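Local coordinates for core protein P7 (Pseudomonas phage phi12, PDB 2Q82), which is a structural protein of the phage core that probably takes part, as in related cystoviruses, in assembling the procapsid and packaging its RNA genome, at residues 16-19 and 20-24; 70-73 and 74-78; 110-113 and 114-117. All coordinates share one frame; numbering follows the deposited sequence.

Interaction 1. Residues 16-19 and 20-24; sequences QNRL and AQYET
With chi1 at -59°, Tyr-22 has its CG anti to its own carbonyl carbon, which lays the phenol ring back along the helix and over the carbonyl oxygen of Arg-18, one turn earlier. That oxygen sits 3.3 Å from Tyr-22 CG, on one face of the ring and offset toward the rim. It also accepts the nearly straight bond from Tyr-22 N, at 3.1 Å and in the carbonyl plane, and a weak one from Gln-21 N. Gln-21 takes the less common first torsion, 71°, with CG between its backbone N and carbonyl carbon, and this presses CG to 3.0 Å from Arg-18 O.

On the same ring, Leu-19 CD2 meets Tyr-22 CD2 at 4.0 Å, the two side chains crossing at a slant. Leucine suits this place because it is buried and also touches Ile-119 and Glu-122 of helix 112-127. Arg-18 meets the hydroxyl end of the ring: Tyr-22 OH is 4.1 Å from Arg-18 CB and comes to the edge of the guanidinium, near its plane. Both polar ends are held by one carboxylate, Asp-118, whose OD1 takes a salt bridge from Arg-18 NH2 while OD2 is hydrogen-bonded to Tyr-22 OH. The shared carboxylate probably steadies both.

Glu-23 lies on the exposed side; its CG passes 3.0 Å from Leu-19 O as the chain runs out to its carboxylate, where a water donates to Glu-23 OE2 at 3.3 Å and, weakly, to Gln-16 O. Leu-19 and Tyr-22 pack on helix 112-127, Arg-18 pairs with its Asp-118, and Asn-17, Gln-21 and Glu-23 are exposed: a short amphipathic alpha-helix with a polar link to its neighbour.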
loop_
_atom_site.group_PDB
_atom_site.type_symbol
_atom_site.label_atom_id
_atom_site.label_comp_id
_atom_site.label_asym_id
_atom_site.label_seq_id
_atom_site.Cartn_x
_atom_site.Cartn_y
_atom_site.Cartn_z
ATOM N N GLN A 16 2.070 21.434 18.733
ATOM C CA GLN A 16 2.690 20.141 18.982
ATOM C C GLN A 16 1.859 19.077 18.427
ATOM O O GLN A 16 2.312 18.136 17.834
ATOM C CB GLN A 16 2.895 19.908 20.475
ATOM C CG GLN A 16 3.928 20.789 21.099
ATOM C CD GLN A 16 5.278 20.624 20.482
ATOM O OE1 GLN A 16 5.833 21.581 19.952
ATOM N NE2 GLN A 16 5.831 19.424 20.548
ATOM N N ASN A 17 0.545 19.224 18.608
ATOM C CA ASN A 17 -0.300 18.227 18.067
ATOM C C ASN A 17 -0.248 18.265 16.561
ATOM O O ASN A 17 -0.371 17.228 15.918
ATOM C CB ASN A 17 -1.678 18.488 18.568
ATOM C CG ASN A 17 -1.749 18.360 20.054
ATOM O OD1 ASN A 17 -2.549 19.011 20.707
ATOM N ND2 ASN A 17 -0.899 17.497 20.609
ATOM N N ARG A 18 -0.077 19.450 15.989
ATOM C CA ARG A 18 -0.026 19.527 14.545
ATOM C C ARG A 18 1.180 18.802 14.030
ATOM O O ARG A 18 1.082 18.001 13.102
ATOM C CB ARG A 18 0.001 20.965 14.065
ATOM C CG ARG A 18 -1.345 21.583 14.235
ATOM C CD ARG A 18 -1.537 22.869 13.477
ATOM N NE ARG A 18 -0.480 23.866 13.621
ATOM C CZ ARG A 18 -0.436 24.821 14.550
ATOM N NH1 ARG A 18 -1.387 24.928 15.471
ATOM N NH2 ARG A 18 0.527 25.732 14.504
ATOM N N LEU A 19 2.323 19.072 14.636
ATOM C CA LEU A 19 3.546 18.435 14.203
ATOM C C LEU A 19 3.528 16.945 14.412
ATOM O O LEU A 19 4.136 16.198 13.648
ATOM C CB LEU A 19 4.717 18.998 14.970
ATOM C CG LEU A 19 4.966 20.462 14.680
ATOM C CD1 LEU A 19 5.735 21.059 15.825
ATOM C CD2 LEU A 19 5.723 20.608 13.374
ATOM N N ALA A 20 2.832 16.504 15.452
ATOM C CA ALA A 20 2.759 15.084 15.761
ATOM C C ALA A 20 2.069 14.346 14.628
ATOM O O ALA A 20 2.465 13.247 14.259
ATOM C CB ALA A 20 2.028 14.858 17.067
ATOM N N GLN A 21 1.040 14.963 14.064
ATOM C CA GLN A 21 0.304 14.335 12.984
ATOM C C GLN A 21 0.989 14.412 11.623
ATOM O O GLN A 21 0.931 13.461 10.854
ATOM C CB GLN A 21 -1.138 14.834 12.923
ATOM C CG GLN A 21 -1.295 16.254 12.455
ATOM C CD GLN A 21 -2.742 16.614 12.203
ATOM O OE1 GLN A 21 -3.225 16.539 11.072
ATOM N NE2 GLN A 21 -3.444 17.009 13.256
ATOM N N TYR A 22 1.651 15.529 11.327
ATOM C CA TYR A 22 2.562 15.576 10.187
ATOM C C TYR A 22 3.503 14.390 10.262
ATOM O O TYR A 22 3.669 13.646 9.303
ATOM C CB TYR A 22 3.409 16.851 10.192
ATOM C CG TYR A 22 2.642 18.148 10.143
ATOM C CD1 TYR A 22 1.323 18.188 9.732
ATOM C CD2 TYR A 22 3.249 19.338 10.510
ATOM C CE1 TYR A 22 0.631 19.375 9.690
ATOM C CE2 TYR A 22 2.569 20.522 10.472
ATOM C CZ TYR A 22 1.260 20.541 10.065
ATOM O OH TYR A 22 0.586 21.731 10.030
ATOM N N GLU A 23 4.135 14.241 11.418
ATOM C CA GLU A 23 5.169 13.227 11.619
ATOM C C GLU A 23 4.797 11.792 11.257
ATOM O O GLU A 23 5.643 11.000 10.851
ATOM C CB GLU A 23 5.600 13.184 13.066
ATOM C CG GLU A 23 6.449 14.311 13.577
ATOM C CD GLU A 23 6.545 14.247 15.085
ATOM O OE1 GLU A 23 6.246 13.163 15.632
ATOM O OE2 GLU A 23 6.915 15.257 15.715
ATOM N N THR A 24 3.544 11.462 11.496
ATOM C CA THR A 24 3.069 10.120 11.237
ATOM C C THR A 24 2.111 9.994 10.060
ATOM O O THR A 24 1.326 9.039 9.991
ATOM C CB THR A 24 2.322 9.554 12.434
ATOM O OG1 THR A 24 1.269 10.460 12.769
ATOM C CG2 THR A 24 3.206 9.416 13.611
HETATM O O HOH W 1 5.565 17.057 18.109
#

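Interaction 2. Residues 70-73 and 74-78; sequences LAYV and FGARP
Tyr-72 spreads its phenol ring over the methyl group of Ala-76, whose CB stands 3.9 Å from the ring centroid and over the face, an i/i+4 CH-pi contact in the last turns of helix 68-76, part of a surface that meets the second subunit. Tyr-72 CG is anti to the backbone N (chi1 177°), which swings the ring forward along the helix to where residue 76 comes up; the small side chain of alanine lets the ring settle flat on it.

A second pair of the same spacing is more buried. Leu-70 CD1 lies over the face of the Phe-74 ring, 4.0 Å from its centroid and toward the rim, with the CZ end of the ring nearest. The carbonyl oxygen of Leu-70 looks onto that ring too, 3.6 Å from Phe-74 CG, while receiving the Phe-74 amide. Large apolar groups suit both places, since Leu-63 of strand 59-63 touches each of them and Val-81 and Leu-104 also touch the phenylalanine.

Arg-77 is the first residue to leave helical geometry, yet its N still donates to Val-73 O at 2.7 Å. The helix also meets the second subunit: Val-73 packs on Val-73, Tyr-72 on Tyr-72 and Leu-70 on Ala-80 of that chain. Arg-77 NH1 makes a salt bridge with Asp-69 of the second subunit, which probably balances its charge, and each Arg-77 adds a cation-pi contact with the partner's Tyr-72.

Within one chain, a water joins the two polar ends: it lies in the plane of the tyrosine ring, 2.5 Å from Tyr-72 OH, and accepts a hydrogen bond from Arg-77 NH2 at 3.0 Å.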
loop_
_atom_site.group_PDB
_atom_site.type_symbol
_atom_site.label_atom_id
_atom_site.label_comp_id
_atom_site.label_asym_id
_atom_site.label_seq_id
_atom_site.Cartn_x
_atom_site.Cartn_y
_atom_site.Cartn_z
ATOM N N LEU A 70 -4.458 4.988 -7.625
ATOM C CA LEU A 70 -3.984 5.203 -6.283
ATOM C C LEU A 70 -4.761 6.352 -5.633
ATOM O O LEU A 70 -5.090 6.294 -4.459
ATOM C CB LEU A 70 -2.502 5.518 -6.300
ATOM C CG LEU A 70 -1.896 5.812 -4.946
ATOM C CD1 LEU A 70 -2.050 4.622 -4.007
ATOM C CD2 LEU A 70 -0.446 6.132 -5.155
ATOM N N ALA A 71 -5.039 7.391 -6.412
ATOM C CA ALA A 71 -5.772 8.539 -5.906
ATOM C C ALA A 71 -7.148 8.074 -5.457
ATOM O O ALA A 71 -7.663 8.497 -4.433
ATOM C CB ALA A 71 -5.916 9.591 -6.985
ATOM N N TYR A 72 -7.745 7.205 -6.257
ATOM C CA TYR A 72 -9.048 6.711 -5.927
ATOM C C TYR A 72 -9.015 5.998 -4.571
ATOM O O TYR A 72 -9.876 6.214 -3.715
ATOM C CB TYR A 72 -9.515 5.750 -6.993
ATOM C CG TYR A 72 -10.830 5.182 -6.624
ATOM C CD1 TYR A 72 -12.000 5.881 -6.888
ATOM C CD2 TYR A 72 -10.904 3.980 -5.937
ATOM C CE1 TYR A 72 -13.214 5.393 -6.477
ATOM C CE2 TYR A 72 -12.109 3.482 -5.518
ATOM C CZ TYR A 72 -13.263 4.191 -5.791
ATOM O OH TYR A 72 -14.468 3.689 -5.405
ATOM N N VAL A 73 -8.012 5.154 -4.385
ATOM C CA VAL A 73 -7.893 4.425 -3.135
ATOM C C VAL A 73 -7.767 5.370 -1.931
ATOM O O VAL A 73 -8.470 5.220 -0.937
ATOM C CB VAL A 73 -6.702 3.486 -3.180
ATOM C CG1 VAL A 73 -6.480 2.867 -1.825
ATOM C CG2 VAL A 73 -6.957 2.407 -4.218
ATOM N N PHE A 74 -6.865 6.340 -2.027
ATOM C CA PHE A 74 -6.684 7.300 -0.941
ATOM C C PHE A 74 -7.990 8.032 -0.637
ATOM O O PHE A 74 -8.322 8.295 0.521
ATOM C CB PHE A 74 -5.649 8.359 -1.313
ATOM C CG PHE A 74 -4.232 7.861 -1.359
ATOM C CD1 PHE A 74 -3.855 6.680 -0.723
ATOM C CD2 PHE A 74 -3.251 8.639 -1.965
ATOM C CE1 PHE A 74 -2.512 6.276 -0.706
ATOM C CE2 PHE A 74 -1.918 8.252 -1.956
ATOM C CZ PHE A 74 -1.541 7.068 -1.313
ATOM N N GLY A 75 -8.723 8.372 -1.690
ATOM C CA GLY A 75 -9.942 9.127 -1.510
ATOM C C GLY A 75 -11.196 8.369 -1.143
ATOM O O GLY A 75 -12.080 8.908 -0.470
ATOM N N ALA A 76 -11.269 7.115 -1.562
ATOM C CA ALA A 76 -12.444 6.304 -1.314
ATOM C C ALA A 76 -12.238 5.106 -0.404
ATOM O O ALA A 76 -13.198 4.603 0.159
ATOM C CB ALA A 76 -13.032 5.844 -2.641
ATOM N N ARG A 77 -11.009 4.627 -0.267
ATOM C CA ARG A 77 -10.776 3.475 0.592
ATOM C C ARG A 77 -9.625 3.748 1.545
ATOM O O ARG A 77 -8.647 3.007 1.627
ATOM C CB ARG A 77 -10.488 2.229 -0.251
ATOM C CG ARG A 77 -11.640 1.823 -1.178
ATOM C CD ARG A 77 -12.772 1.085 -0.458
ATOM N NE ARG A 77 -13.809 0.692 -1.413
ATOM C CZ ARG A 77 -14.741 -0.228 -1.193
ATOM N NH1 ARG A 77 -14.789 -0.881 -0.042
ATOM N NH2 ARG A 77 -15.638 -0.497 -2.132
ATOM N N PRO A 78 -9.742 4.833 2.315
ATOM C CA PRO A 78 -8.728 5.242 3.274
ATOM C C PRO A 78 -8.269 4.171 4.220
ATOM O O PRO A 78 -7.094 4.089 4.526
ATOM C CB PRO A 78 -9.376 6.402 4.010
ATOM C CG PRO A 78 -10.758 6.213 3.848
ATOM C CD PRO A 78 -10.981 5.602 2.513
HETATM O O HOH W 2 -15.249 1.982 -3.764
#

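Interaction 3. Residues 110-113 and 114-117; sequences VSMV and RVLN
Val-110 and Val-115 meet at about a right angle, CG1 of the first touching CG2 of the second at 3.9 Å, where the edge strand 109-111 turns directly into helix 112-127. Selenomethionine Met-112, bent at chi2 and chi3, brings CE beside both following apolar residues, 3.7 Å from Val-115 CG1 and 3.9 Å from Leu-116 CD2, reaching each at a slant. A long, flexible, unbranched chain, here a selenoether, suits this buried place, where it also touches Ile-38, Phe-41 and Val-91. Leu-116 lies back over the turn, its CG 3.3 Å from Met-112 O, the oxygen its own amide is bonded to.

Val-113 and Asn-117 run side by side and point the same way. Asn-117 CG passes 3.0 Å from Val-113 O, but the bond there comes from Asn-117 N; the side-chain ND2 is badly angled for one.

Ser-111 is the N-cap, right before the helix. Its OG, anti to the backbone N at chi1 170°, reaches forward to accept a weak capping bond from Val-113 N at 3.2 Å, and has another weak hydrogen bond to Asp-90. Serine suits an N-cap because its short hydroxyl can reach amides left without a preceding carbonyl. The chemistry is consistent with a polar cap marking the helix start and apolar packing seating its first turn against strand 84-89 and neighbouring loops.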
loop_
_atom_site.group_PDB
_atom_site.type_symbol
_atom_site.label_atom_id
_atom_site.label_comp_id
_atom_site.label_asym_id
_atom_site.label_seq_id
_atom_site.Cartn_x
_atom_site.Cartn_y
_atom_site.Cartn_z
ATOM N N VAL A 110 -4.856 20.812 2.872
ATOM C CA VAL A 110 -4.057 21.453 3.882
ATOM C C VAL A 110 -2.978 22.249 3.180
ATOM O O VAL A 110 -2.382 21.773 2.220
ATOM C CB VAL A 110 -3.447 20.422 4.795
ATOM C CG1 VAL A 110 -2.404 21.054 5.674
ATOM C CG2 VAL A 110 -4.545 19.793 5.622
ATOM N N SER A 111 -2.733 23.465 3.645
ATOM C CA SER A 111 -1.725 24.275 2.991
ATOM C C SER A 111 -0.314 23.888 3.377
ATOM O O SER A 111 0.054 23.862 4.547
ATOM C CB SER A 111 -1.945 25.762 3.252
ATOM O OG SER A 111 -0.831 26.507 2.805
HETATM N N MSE A 112 0.481 23.581 2.361
HETATM C CA MSE A 112 1.853 23.189 2.590
HETATM C C MSE A 112 2.646 24.315 3.241
HETATM O O MSE A 112 3.612 24.074 3.945
HETATM C CB MSE A 112 2.528 22.818 1.286
HETATM C CG MSE A 112 3.921 22.245 1.490
HETATM SE SE MSE A 112 3.809 20.363 2.032
HETATM C CE MSE A 112 5.312 20.164 3.277
ATOM N N VAL A 113 2.235 25.548 2.981
ATOM C CA VAL A 113 2.912 26.700 3.557
ATOM C C VAL A 113 2.769 26.668 5.088
ATOM O O VAL A 113 3.709 26.937 5.826
ATOM C CB VAL A 113 2.331 27.983 3.008
ATOM C CG1 VAL A 113 2.890 29.179 3.761
ATOM C CG2 VAL A 113 2.654 28.088 1.529
ATOM N N ARG A 114 1.566 26.341 5.535
ATOM C CA ARG A 114 1.327 26.257 6.967
ATOM C C ARG A 114 2.134 25.118 7.536
ATOM O O ARG A 114 2.730 25.273 8.597
ATOM C CB ARG A 114 -0.162 26.030 7.206
ATOM C CG ARG A 114 -0.506 25.536 8.584
ATOM C CD ARG A 114 -0.913 26.615 9.519
ATOM N NE ARG A 114 -0.067 27.789 9.395
ATOM C CZ ARG A 114 0.765 28.190 10.346
ATOM N NH1 ARG A 114 0.849 27.506 11.474
ATOM N NH2 ARG A 114 1.491 29.286 10.171
ATOM N N VAL A 115 2.194 23.984 6.849
ATOM C CA VAL A 115 2.970 22.854 7.323
ATOM C C VAL A 115 4.445 23.225 7.487
ATOM O O VAL A 115 5.058 22.969 8.521
ATOM C CB VAL A 115 2.862 21.679 6.320
ATOM C CG1 VAL A 115 3.872 20.602 6.652
ATOM C CG2 VAL A 115 1.454 21.114 6.344
ATOM N N LEU A 116 5.013 23.835 6.457
ATOM C CA LEU A 116 6.411 24.223 6.498
ATOM C C LEU A 116 6.683 25.246 7.597
ATOM O O LEU A 116 7.711 25.190 8.262
ATOM C CB LEU A 116 6.825 24.784 5.146
ATOM C CG LEU A 116 6.852 23.705 4.067
ATOM C CD1 LEU A 116 7.011 24.344 2.710
ATOM C CD2 LEU A 116 7.992 22.733 4.329
ATOM N N ASN A 117 5.754 26.183 7.759
ATOM C CA ASN A 117 5.870 27.209 8.779
ATOM C C ASN A 117 6.021 26.549 10.141
ATOM O O ASN A 117 6.921 26.870 10.906
ATOM C CB ASN A 117 4.614 28.071 8.807
ATOM C CG ASN A 117 4.592 29.119 7.716
ATOM O OD1 ASN A 117 3.608 29.841 7.574
ATOM N ND2 ASN A 117 5.667 29.219 6.953
#

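Along the chain the contacts come in series, from helix 15-23 to helix 68-76 to the junction of strand 109-111 with helix 112-127. All lie in the N-terminal core domain, built round a parallel five-stranded sheet. Interactions 1 and 3 are neighbours, their centres 12 Å apart: Tyr-22 CZ packs 3.8 Å from Val-115 CG2, and Arg-18 and Arg-114 gather round Asp-118, so the first and last helices of the modelled chain are tied together. Interaction 2 stands about 22 Å from both, centre to centre, and opposite interaction 3 across the middle of the chain. There it faces the second subunit, whereas no residue of interactions 1 and 3 touches that subunit.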